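Local atomic coordinates of putative hemin ABC transport system, membrane protein (Burkholderia cenocepacia J2315, PDB entry 5B57), a protein that probably forms the membrane-spanning, substrate-conducting part of an ABC importer that brings heme into the cell. Residues Val114-Leu128 with Val290-Val302; Gly309-Leu321 with Val330-Thr342. All blocks are in the same frame, centred on the assembly; numbering follows the deposited sequence.

Contact 1: Val114-Leu128 with Val290-Val302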
loop_
_atom_site.group_PDB
_atom_site.type_symbol
_atom_site.label_atom_id
_atom_site.label_comp_id
_atom_site.label_asym_id
_atom_site.label_seq_id
_atom_site.Cartn_x
_atom_site.Cartn_y
_atom_site.Cartn_z
ATOM N N VAL A 114 28.986 8.081 -5.859
ATOM C CA VAL A 114 27.564 8.134 -6.183
ATOM C C VAL A 114 26.934 6.748 -6.057
ATOM O O VAL A 114 25.936 6.555 -5.354
ATOM C CB VAL A 114 27.355 8.731 -7.591
ATOM C CG1 VAL A 114 26.055 8.313 -8.154
ATOM C CG2 VAL A 114 27.374 10.233 -7.531
ATOM N N GLY A 115 27.507 5.760 -6.738
ATOM C CA GLY A 115 26.980 4.410 -6.636
ATOM C C GLY A 115 26.953 3.873 -5.222
ATOM O O GLY A 115 25.905 3.471 -4.728
ATOM N N GLY A 116 28.106 3.836 -4.563
ATOM C CA GLY A 116 28.125 3.413 -3.174
ATOM C C GLY A 116 27.173 4.212 -2.307
ATOM O O GLY A 116 26.522 3.664 -1.417
ATOM N N GLY A 117 27.066 5.516 -2.562
ATOM C CA GLY A 117 26.170 6.334 -1.757
ATOM C C GLY A 117 24.714 5.936 -1.920
ATOM O O GLY A 117 23.999 5.700 -0.939
ATOM N N PHE A 118 24.252 5.860 -3.165
ATOM C CA PHE A 118 22.857 5.553 -3.402
ATOM C C PHE A 118 22.521 4.120 -2.986
ATOM O O PHE A 118 21.471 3.879 -2.368
ATOM C CB PHE A 118 22.535 5.802 -4.871
ATOM C CG PHE A 118 22.226 7.220 -5.179
ATOM C CD1 PHE A 118 21.142 7.837 -4.600
ATOM C CD2 PHE A 118 22.978 7.929 -6.076
ATOM C CE1 PHE A 118 20.820 9.151 -4.896
ATOM C CE2 PHE A 118 22.659 9.238 -6.379
ATOM C CZ PHE A 118 21.578 9.846 -5.780
ATOM N N GLY A 119 23.403 3.164 -3.309
ATOM C CA GLY A 119 23.216 1.782 -2.877
ATOM C C GLY A 119 22.960 1.654 -1.387
ATOM O O GLY A 119 21.968 1.045 -0.961
ATOM N N ALA A 120 23.836 2.256 -0.571
ATOM C CA ALA A 120 23.754 2.149 0.876
ATOM C C ALA A 120 22.549 2.901 1.439
ATOM O O ALA A 120 21.838 2.385 2.297
ATOM C CB ALA A 120 25.050 2.663 1.504
ATOM N N THR A 121 22.313 4.134 0.997
ATOM C CA THR A 121 21.167 4.855 1.552
ATOM C C THR A 121 19.852 4.202 1.142
ATOM O O THR A 121 18.872 4.262 1.893
ATOM C CB THR A 121 21.175 6.346 1.148
ATOM O OG1 THR A 121 21.417 6.488 -0.260
ATOM C CG2 THR A 121 22.217 7.139 1.958
ATOM N N GLY A 122 19.816 3.555 -0.025
ATOM C CA GLY A 122 18.596 2.866 -0.430
ATOM C C GLY A 122 18.316 1.650 0.433
ATOM O O GLY A 122 17.182 1.438 0.896
ATOM N N ALA A 123 19.354 0.828 0.652
ATOM C CA ALA A 123 19.267 -0.284 1.587
ATOM C C ALA A 123 18.722 0.168 2.940
ATOM O O ALA A 123 17.839 -0.485 3.513
ATOM C CB ALA A 123 20.638 -0.934 1.732
ATOM N N ALA A 124 19.214 1.301 3.452
ATOM C CA ALA A 124 18.726 1.789 4.733
ATOM C C ALA A 124 17.260 2.185 4.643
ATOM O O ALA A 124 16.436 1.741 5.453
ATOM C CB ALA A 124 19.573 2.964 5.221
ATOM N N MET A 125 16.906 2.997 3.644
ATOM C CA MET A 125 15.523 3.462 3.538
ATOM C C MET A 125 14.553 2.315 3.292
ATOM O O MET A 125 13.435 2.330 3.815
ATOM C CB MET A 125 15.402 4.495 2.437
ATOM C CG MET A 125 16.110 5.780 2.784
ATOM S SD MET A 125 14.965 6.941 3.512
ATOM C CE MET A 125 13.782 7.095 2.174
ATOM N N GLN A 126 14.955 1.310 2.504
ATOM C CA GLN A 126 14.052 0.189 2.248
ATOM C C GLN A 126 13.844 -0.660 3.494
ATOM O O GLN A 126 12.753 -1.208 3.710
ATOM C CB GLN A 126 14.592 -0.653 1.109
ATOM C CG GLN A 126 14.349 0.019 -0.202
ATOM C CD GLN A 126 15.414 -0.273 -1.224
ATOM O OE1 GLN A 126 15.699 -1.436 -1.540
ATOM N NE2 GLN A 126 16.003 0.784 -1.767
ATOM N N ALA A 127 14.874 -0.782 4.329
ATOM C CA ALA A 127 14.671 -1.341 5.663
ATOM C C ALA A 127 13.756 -0.439 6.475
ATOM O O ALA A 127 12.690 -0.859 6.921
ATOM C CB ALA A 127 16.006 -1.544 6.378
ATOM N N LEU A 128 14.140 0.825 6.625
ATOM C CA LEU A 128 13.353 1.767 7.413
ATOM C C LEU A 128 11.864 1.738 7.056
ATOM O O LEU A 128 11.010 1.759 7.947
ATOM C CB LEU A 128 13.918 3.172 7.233
ATOM C CG LEU A 128 13.157 4.222 8.025
ATOM C CD1 LEU A 128 13.573 4.078 9.435
ATOM C CD2 LEU A 128 13.512 5.579 7.526
ATOM N N VAL A 290 18.393 7.647 10.571
ATOM C CA VAL A 290 18.536 7.226 9.178
ATOM C C VAL A 290 18.262 8.389 8.225
ATOM O O VAL A 290 19.055 8.671 7.315
ATOM C CB VAL A 290 17.613 6.033 8.905
ATOM C CG1 VAL A 290 17.698 5.611 7.464
ATOM C CG2 VAL A 290 17.987 4.906 9.836
ATOM N N LEU A 291 17.139 9.089 8.423
ATOM C CA LEU A 291 16.786 10.215 7.548
ATOM C C LEU A 291 17.884 11.285 7.502
ATOM O O LEU A 291 18.310 11.714 6.420
ATOM C CB LEU A 291 15.469 10.818 8.005
ATOM C CG LEU A 291 14.380 9.787 7.775
ATOM C CD1 LEU A 291 13.055 10.381 8.162
ATOM C CD2 LEU A 291 14.415 9.357 6.304
ATOM N N VAL A 292 18.349 11.741 8.665
ATOM C CA VAL A 292 19.449 12.697 8.647
ATOM C C VAL A 292 20.692 12.076 8.009
ATOM O O VAL A 292 21.422 12.760 7.283
ATOM C CB VAL A 292 19.722 13.256 10.061
ATOM C CG1 VAL A 292 19.967 12.178 10.985
ATOM C CG2 VAL A 292 20.956 14.062 10.077
ATOM N N ALA A 293 20.930 10.774 8.185
ATOM C CA ALA A 293 22.109 10.215 7.516
ATOM C C ALA A 293 21.889 10.092 6.010
ATOM O O ALA A 293 22.790 10.411 5.225
ATOM C CB ALA A 293 22.508 8.869 8.115
ATOM N N VAL A 294 20.701 9.648 5.583
ATOM C CA VAL A 294 20.408 9.609 4.148
ATOM C C VAL A 294 20.439 11.009 3.549
ATOM O O VAL A 294 20.968 11.211 2.447
ATOM C CB VAL A 294 19.055 8.928 3.886
ATOM C CG1 VAL A 294 18.602 9.186 2.456
ATOM C CG2 VAL A 294 19.167 7.449 4.179
ATOM N N ALA A 295 19.864 11.995 4.255
ATOM C CA ALA A 295 19.776 13.346 3.699
ATOM C C ALA A 295 21.163 13.929 3.478
ATOM O O ALA A 295 21.422 14.596 2.473
ATOM C CB ALA A 295 18.953 14.230 4.624
ATOM N N LEU A 296 22.081 13.613 4.389
ATOM C CA LEU A 296 23.447 14.112 4.339
ATOM C C LEU A 296 24.249 13.487 3.196
ATOM O O LEU A 296 24.992 14.204 2.510
ATOM C CB LEU A 296 24.100 13.853 5.692
ATOM C CG LEU A 296 25.565 14.204 5.779
ATOM C CD1 LEU A 296 25.706 15.693 5.553
ATOM C CD2 LEU A 296 26.126 13.789 7.123
ATOM N N ALA A 297 24.116 12.158 2.957
ATOM C CA ALA A 297 24.845 11.524 1.847
ATOM C C ALA A 297 24.247 11.834 0.467
ATOM O O ALA A 297 24.973 12.216 -0.463
ATOM C CB ALA A 297 24.909 10.021 2.029
ATOM N N VAL A 298 22.938 11.643 0.299
ATOM C CA VAL A 298 22.293 11.987 -0.966
ATOM C C VAL A 298 22.441 13.477 -1.264
ATOM O O VAL A 298 22.668 13.875 -2.415
ATOM C CB VAL A 298 20.817 11.552 -0.937
ATOM C CG1 VAL A 298 20.098 11.993 -2.203
ATOM C CG2 VAL A 298 20.724 10.060 -0.763
ATOM N N GLY A 299 22.307 14.331 -0.246
ATOM C CA GLY A 299 22.407 15.762 -0.505
ATOM C C GLY A 299 23.775 16.146 -1.028
ATOM O O GLY A 299 23.898 16.963 -1.939
ATOM N N ALA A 300 24.824 15.556 -0.457
ATOM C CA ALA A 300 26.161 15.750 -0.989
ATOM C C ALA A 300 26.263 15.290 -2.433
ATOM O O ALA A 300 26.965 15.920 -3.226
ATOM C CB ALA A 300 27.174 15.006 -0.126
ATOM N N LEU A 301 25.566 14.215 -2.803
ATOM C CA LEU A 301 25.804 13.593 -4.108
ATOM C C LEU A 301 25.050 14.297 -5.223
ATOM O O LEU A 301 25.619 14.591 -6.280
ATOM C CB LEU A 301 25.407 12.125 -4.065
ATOM C CG LEU A 301 26.423 11.347 -3.256
ATOM C CD1 LEU A 301 25.925 9.936 -2.913
ATOM C CD2 LEU A 301 27.698 11.326 -4.069
ATOM N N VAL A 302 23.755 14.535 -5.018
ATOM C CA VAL A 302 22.976 15.297 -5.979
ATOM C C VAL A 302 23.628 16.644 -6.220
ATOM O O VAL A 302 23.502 17.203 -7.308
ATOM C CB VAL A 302 21.528 15.436 -5.478
ATOM C CG1 VAL A 302 20.620 15.916 -6.583
ATOM C CG2 VAL A 302 21.046 14.111 -4.993
#
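Leu301 spreads its methyls over Val114 and Gly117 in an antiparallel packing of two transmembrane helices, 94-128 and 283-305, of a FecCD-family permease. The segment axes run at 155° and come within 9.6 Å, a separation at which single side chains bridge the space between the backbones.

Most of the contact is aliphatic. The two methyls of Leu301 divide their work: CD2 meets Val114 CG2 at 3.6 Å, while CD1 rests on the bare CA of Gly117 at 3.8 Å, where the lack of a side chain lets it reach the main chain. At the other end, Val290 CG1 lies against Ala124 CB, and Leu128 slides past Val290 in the opposite direction. The Phe118 ring receives Val298 CG1 and, at longer range, Val302 CG2, both approaching obliquely. Val114 CG1 lies in the ring plane at its edge.

Sulfur adds a second kind of apolar contact: Met125, bent at chi2 and chi3, crosses Leu291 at about a right angle, with SD 3.7 Å from Leu291 CD2.

The polar element is Thr121. Its methyl CG2 packs between Val294 and Ala297 CB. OG1 sits between the backbone N and the carbonyl carbon (chi1 48°), which turns it back to Gly117 O, 2.8 Å away; this carbonyl takes both the hydroxyl and the backbone N of Thr121, while OG1 also touches Val298 CG2 at 3.7 Å.

Contact 2: Gly309-Leu321 with Val330-Thr342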
loop_
_atom_site.group_PDB
_atom_site.type_symbol
_atom_site.label_atom_id
_atom_site.label_comp_id
_atom_site.label_asym_id
_atom_site.label_seq_id
_atom_site.Cartn_x
_atom_site.Cartn_y
_atom_site.Cartn_z
ATOM N N GLY A 309 18.867 8.389 -9.983
ATOM C CA GLY A 309 18.526 7.692 -11.197
ATOM C C GLY A 309 18.566 6.171 -10.955
ATOM O O GLY A 309 19.502 5.520 -11.398
ATOM N N PHE A 310 17.611 5.606 -10.216
ATOM C CA PHE A 310 17.388 4.144 -10.139
ATOM C C PHE A 310 18.401 3.275 -9.397
ATOM O O PHE A 310 18.072 2.127 -9.102
ATOM C CB PHE A 310 17.250 3.520 -11.539
ATOM C CG PHE A 310 15.995 3.896 -12.230
ATOM C CD1 PHE A 310 14.842 3.146 -12.036
ATOM C CD2 PHE A 310 15.942 5.042 -13.040
ATOM C CE1 PHE A 310 13.655 3.514 -12.642
ATOM C CE2 PHE A 310 14.751 5.422 -13.658
ATOM C CZ PHE A 310 13.602 4.654 -13.457
ATOM N N ILE A 311 19.632 3.736 -9.138
ATOM C CA ILE A 311 20.608 2.836 -8.509
ATOM C C ILE A 311 20.141 2.429 -7.114
ATOM O O ILE A 311 20.147 1.247 -6.772
ATOM C CB ILE A 311 22.024 3.456 -8.464
ATOM C CG1 ILE A 311 22.776 3.183 -9.751
ATOM C CG2 ILE A 311 22.895 2.811 -7.350
ATOM C CD1 ILE A 311 22.304 3.963 -10.834
ATOM N N GLY A 312 19.731 3.399 -6.291
ATOM C CA GLY A 312 19.328 3.110 -4.918
ATOM C C GLY A 312 18.122 2.186 -4.788
ATOM O O GLY A 312 17.830 1.732 -3.673
ATOM N N LEU A 313 17.395 1.926 -5.886
ATOM C CA LEU A 313 16.364 0.892 -5.923
ATOM C C LEU A 313 16.962 -0.439 -6.365
ATOM O O LEU A 313 16.841 -1.440 -5.656
ATOM C CB LEU A 313 15.235 1.312 -6.862
ATOM C CG LEU A 313 13.833 1.648 -6.341
ATOM C CD1 LEU A 313 13.827 2.813 -5.378
ATOM C CD2 LEU A 313 12.919 1.976 -7.503
ATOM N N VAL A 314 17.659 -0.439 -7.505
ATOM C CA VAL A 314 18.211 -1.662 -8.097
ATOM C C VAL A 314 19.240 -2.320 -7.176
ATOM O O VAL A 314 19.155 -3.511 -6.873
ATOM C CB VAL A 314 18.836 -1.354 -9.472
ATOM C CG1 VAL A 314 19.619 -2.563 -9.983
ATOM C CG2 VAL A 314 17.778 -0.923 -10.462
ATOM N N ALA A 315 20.266 -1.588 -6.782
ATOM C CA ALA A 315 21.375 -2.268 -6.126
ATOM C C ALA A 315 20.945 -2.983 -4.853
ATOM O O ALA A 315 21.165 -4.199 -4.768
ATOM C CB ALA A 315 22.535 -1.298 -5.908
ATOM N N PRO A 316 20.289 -2.356 -3.872
ATOM C CA PRO A 316 19.971 -3.113 -2.649
ATOM C C PRO A 316 18.985 -4.227 -2.879
ATOM O O PRO A 316 18.812 -5.066 -1.982
ATOM C CB PRO A 316 19.401 -2.053 -1.702
ATOM C CG PRO A 316 18.910 -1.022 -2.564
ATOM C CD PRO A 316 19.711 -1.007 -3.832
ATOM N N HIS A 317 18.353 -4.282 -4.052
ATOM C CA HIS A 317 17.428 -5.363 -4.354
ATOM C C HIS A 317 18.122 -6.603 -4.892
ATOM O O HIS A 317 17.679 -7.715 -4.612
ATOM C CB HIS A 317 16.371 -4.912 -5.359
ATOM C CG HIS A 317 15.198 -5.839 -5.434
ATOM N ND1 HIS A 317 14.174 -5.824 -4.508
ATOM C CD2 HIS A 317 14.909 -6.840 -6.298
ATOM C CE1 HIS A 317 13.293 -6.759 -4.814
ATOM N NE2 HIS A 317 13.719 -7.393 -5.892
ATOM N N CYS A 318 19.198 -6.464 -5.646
ATOM C CA CYS A 318 19.883 -7.669 -6.098
ATOM C C CYS A 318 20.703 -8.270 -4.971
ATOM O O CYS A 318 20.730 -9.498 -4.802
ATOM C CB CYS A 318 20.763 -7.364 -7.308
ATOM S SG CYS A 318 19.940 -6.369 -8.570
ATOM N N VAL A 319 21.370 -7.421 -4.190
ATOM C CA VAL A 319 22.175 -7.931 -3.091
ATOM C C VAL A 319 21.292 -8.687 -2.124
ATOM O O VAL A 319 21.694 -9.721 -1.563
ATOM C CB VAL A 319 22.912 -6.783 -2.393
ATOM C CG1 VAL A 319 23.459 -7.272 -1.057
ATOM C CG2 VAL A 319 23.993 -6.178 -3.318
ATOM N N ARG A 320 20.054 -8.210 -1.948
ATOM C CA ARG A 320 19.103 -8.897 -1.069
ATOM C C ARG A 320 18.756 -10.293 -1.596
ATOM O O ARG A 320 18.866 -11.288 -0.869
ATOM C CB ARG A 320 17.846 -8.050 -0.912
ATOM C CG ARG A 320 17.800 -7.203 0.335
ATOM C CD ARG A 320 16.366 -6.767 0.571
ATOM N NE ARG A 320 15.841 -6.094 -0.612
ATOM C CZ ARG A 320 15.775 -4.776 -0.738
ATOM N NH1 ARG A 320 16.191 -3.989 0.248
ATOM N NH2 ARG A 320 15.276 -4.243 -1.839
ATOM N N LEU A 321 18.326 -10.377 -2.863
ATOM C CA LEU A 321 18.028 -11.656 -3.503
ATOM C C LEU A 321 19.217 -12.609 -3.532
ATOM O O LEU A 321 19.024 -13.806 -3.768
ATOM C CB LEU A 321 17.550 -11.424 -4.929
ATOM C CG LEU A 321 16.178 -10.763 -4.961
ATOM C CD1 LEU A 321 15.962 -9.897 -6.222
ATOM C CD2 LEU A 321 15.089 -11.837 -4.819
ATOM N N VAL A 330 23.606 -6.370 3.555
ATOM C CA VAL A 330 23.019 -5.672 2.414
ATOM C C VAL A 330 23.599 -4.272 2.271
ATOM O O VAL A 330 23.790 -3.784 1.153
ATOM C CB VAL A 330 21.490 -5.630 2.534
ATOM C CG1 VAL A 330 20.906 -4.590 1.550
ATOM C CG2 VAL A 330 20.911 -7.006 2.326
ATOM N N LEU A 331 23.891 -3.596 3.398
ATOM C CA LEU A 331 24.293 -2.193 3.300
ATOM C C LEU A 331 25.676 -2.033 2.684
ATOM O O LEU A 331 25.817 -1.213 1.760
ATOM C CB LEU A 331 24.176 -1.512 4.663
ATOM C CG LEU A 331 24.398 0.001 4.550
ATOM C CD1 LEU A 331 23.308 0.746 5.276
ATOM C CD2 LEU A 331 25.738 0.400 5.129
ATOM N N PRO A 332 26.718 -2.764 3.105
ATOM C CA PRO A 332 27.951 -2.780 2.299
ATOM C C PRO A 332 27.788 -3.486 0.961
ATOM O O PRO A 332 28.457 -3.108 -0.011
ATOM C CB PRO A 332 28.949 -3.523 3.198
ATOM C CG PRO A 332 28.115 -4.384 4.021
ATOM C CD PRO A 332 26.868 -3.595 4.312
ATOM N N GLY A 333 26.938 -4.520 0.901
ATOM C CA GLY A 333 26.703 -5.211 -0.353
ATOM C C GLY A 333 26.113 -4.299 -1.402
ATOM O O GLY A 333 26.577 -4.260 -2.544
ATOM N N ALA A 334 25.089 -3.538 -1.025
ATOM C CA ALA A 334 24.430 -2.688 -1.999
ATOM C C ALA A 334 25.343 -1.548 -2.444
ATOM O O ALA A 334 25.356 -1.173 -3.626
ATOM C CB ALA A 334 23.128 -2.160 -1.414
ATOM N N ALA A 335 26.140 -1.007 -1.520
ATOM C CA ALA A 335 27.053 0.074 -1.881
ATOM C C ALA A 335 28.121 -0.399 -2.879
ATOM O O ALA A 335 28.359 0.275 -3.892
ATOM C CB ALA A 335 27.665 0.689 -0.620
ATOM N N LEU A 336 28.738 -1.569 -2.648
ATOM C CA LEU A 336 29.650 -2.117 -3.650
ATOM C C LEU A 336 28.951 -2.311 -4.993
ATOM O O LEU A 336 29.422 -1.819 -6.025
ATOM C CB LEU A 336 30.246 -3.432 -3.183
ATOM C CG LEU A 336 31.166 -3.504 -1.970
ATOM C CD1 LEU A 336 31.597 -4.939 -1.817
ATOM C CD2 LEU A 336 32.355 -2.611 -2.171
ATOM N N LEU A 337 27.823 -3.025 -5.008
ATOM C CA LEU A 337 27.115 -3.217 -6.273
ATOM C C LEU A 337 26.640 -1.890 -6.877
ATOM O O LEU A 337 26.601 -1.737 -8.113
ATOM C CB LEU A 337 25.927 -4.158 -6.097
ATOM C CG LEU A 337 25.221 -4.373 -7.441
ATOM C CD1 LEU A 337 26.167 -5.092 -8.419
ATOM C CD2 LEU A 337 23.869 -5.079 -7.301
ATOM N N GLY A 338 26.277 -0.912 -6.046
ATOM C CA GLY A 338 25.907 0.382 -6.601
ATOM C C GLY A 338 27.087 1.082 -7.255
ATOM O O GLY A 338 26.987 1.608 -8.366
ATOM N N ALA A 339 28.218 1.111 -6.554
ATOM C CA ALA A 339 29.428 1.634 -7.161
ATOM C C ALA A 339 29.763 0.866 -8.431
ATOM O O ALA A 339 30.100 1.467 -9.457
ATOM C CB ALA A 339 30.575 1.579 -6.156
ATOM N N LEU A 340 29.614 -0.457 -8.407
ATOM C CA LEU A 340 29.881 -1.225 -9.619
ATOM C C LEU A 340 28.917 -0.853 -10.751
ATOM O O LEU A 340 29.333 -0.666 -11.898
ATOM C CB LEU A 340 29.835 -2.726 -9.327
ATOM C CG LEU A 340 30.205 -3.539 -10.564
ATOM C CD1 LEU A 340 31.606 -3.173 -11.084
ATOM C CD2 LEU A 340 30.127 -5.004 -10.248
ATOM N N LEU A 341 27.630 -0.709 -10.451
ATOM C CA LEU A 341 26.676 -0.409 -11.517
ATOM C C LEU A 341 26.829 1.027 -12.047
ATOM O O LEU A 341 26.770 1.256 -13.258
ATOM C CB LEU A 341 25.244 -0.669 -11.020
ATOM C CG LEU A 341 24.865 -2.137 -10.777
ATOM C CD1 LEU A 341 23.683 -2.215 -9.837
ATOM C CD2 LEU A 341 24.549 -2.861 -12.077
ATOM N N THR A 342 27.003 2.014 -11.161
ATOM C CA THR A 342 27.127 3.408 -11.599
ATOM C C THR A 342 28.319 3.592 -12.523
ATOM O O THR A 342 28.232 4.247 -13.567
ATOM C CB THR A 342 27.295 4.315 -10.388
ATOM O OG1 THR A 342 26.212 4.097 -9.488
ATOM C CG2 THR A 342 27.341 5.761 -10.810
#
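Val319, with CG1 anti to the backbone N (chi1 166°), spreads its two methyls over the backbone of the helix segment Val330-Thr342: CG1 lies by Val330 CA, and CG2 lies against the Gly333 carbonyl group. Leu337 holds CG anti to its own N (chi1 -179°), which carries CD2 to within 3.9 Å of Cys318 CB.

These placements make knobs-into-holes packing between two consecutive transmembrane helices of the permease, 311-323 and 327-352. Val319 enters the hole formed by Val330, Gly333, Ala334 and Leu337; one turn earlier, Ala315 fills that of Ala334, Leu337, Gly338 and Leu341. Small residues let the axes approach to 8.0 Å at an angle of 124°. The pair Pro316-Ala334 is the point of nearest backbone approach, with Ala334 CB 3.5 Å from Pro316 CA. Pro316 also kinks its helix, since its nitrogen makes no bond to the preceding turn.

Polar groups flank this apolar seam. Ile311 CG1 lies 3.6 Å from Thr342 OG1, a hydroxyl that donates to Gly338 O from above the carbonyl plane. At the far end, Arg320 lays its aliphatic CG against Val330 CG2, 3.7 Å away. Its guanidinium covers Pro316 O with one face; NH2 has its stronger partner in Gln126 OE1 and gives, in the guanidinium plane, a long hydrogen bond to His317 ND1 (3.3 Å).

Around the pair, helix 360-378 packs on Ile311, Val314 and His317, whose ring meets Phe371 nearly perpendicularly. Helix 94-128 touches Pro316 and Val330, and helix 54-72 lies against Leu336 and Leu337.

Overall arrangement
Contacts 1 and 2 join helix pairs of one permease in different ways. Contact 1 is entirely buried, its centre about 6 Å from the centre of the chain, and joins helices far apart in sequence; contact 2, its centre about 10 Å from that of the chain, mixes buried with partly exposed residues and joins neighbours in sequence. In contact 1 branched and aromatic side chains mostly meet each other; in contact 2 alanines and glycines let methyls rest on the backbone, with polar groups at the ends. Helix 94-128 links the two: Gln126 probably bonds Gly312 O through NE2, and Gly115 and Gly116 pack against Thr342 and Ala335.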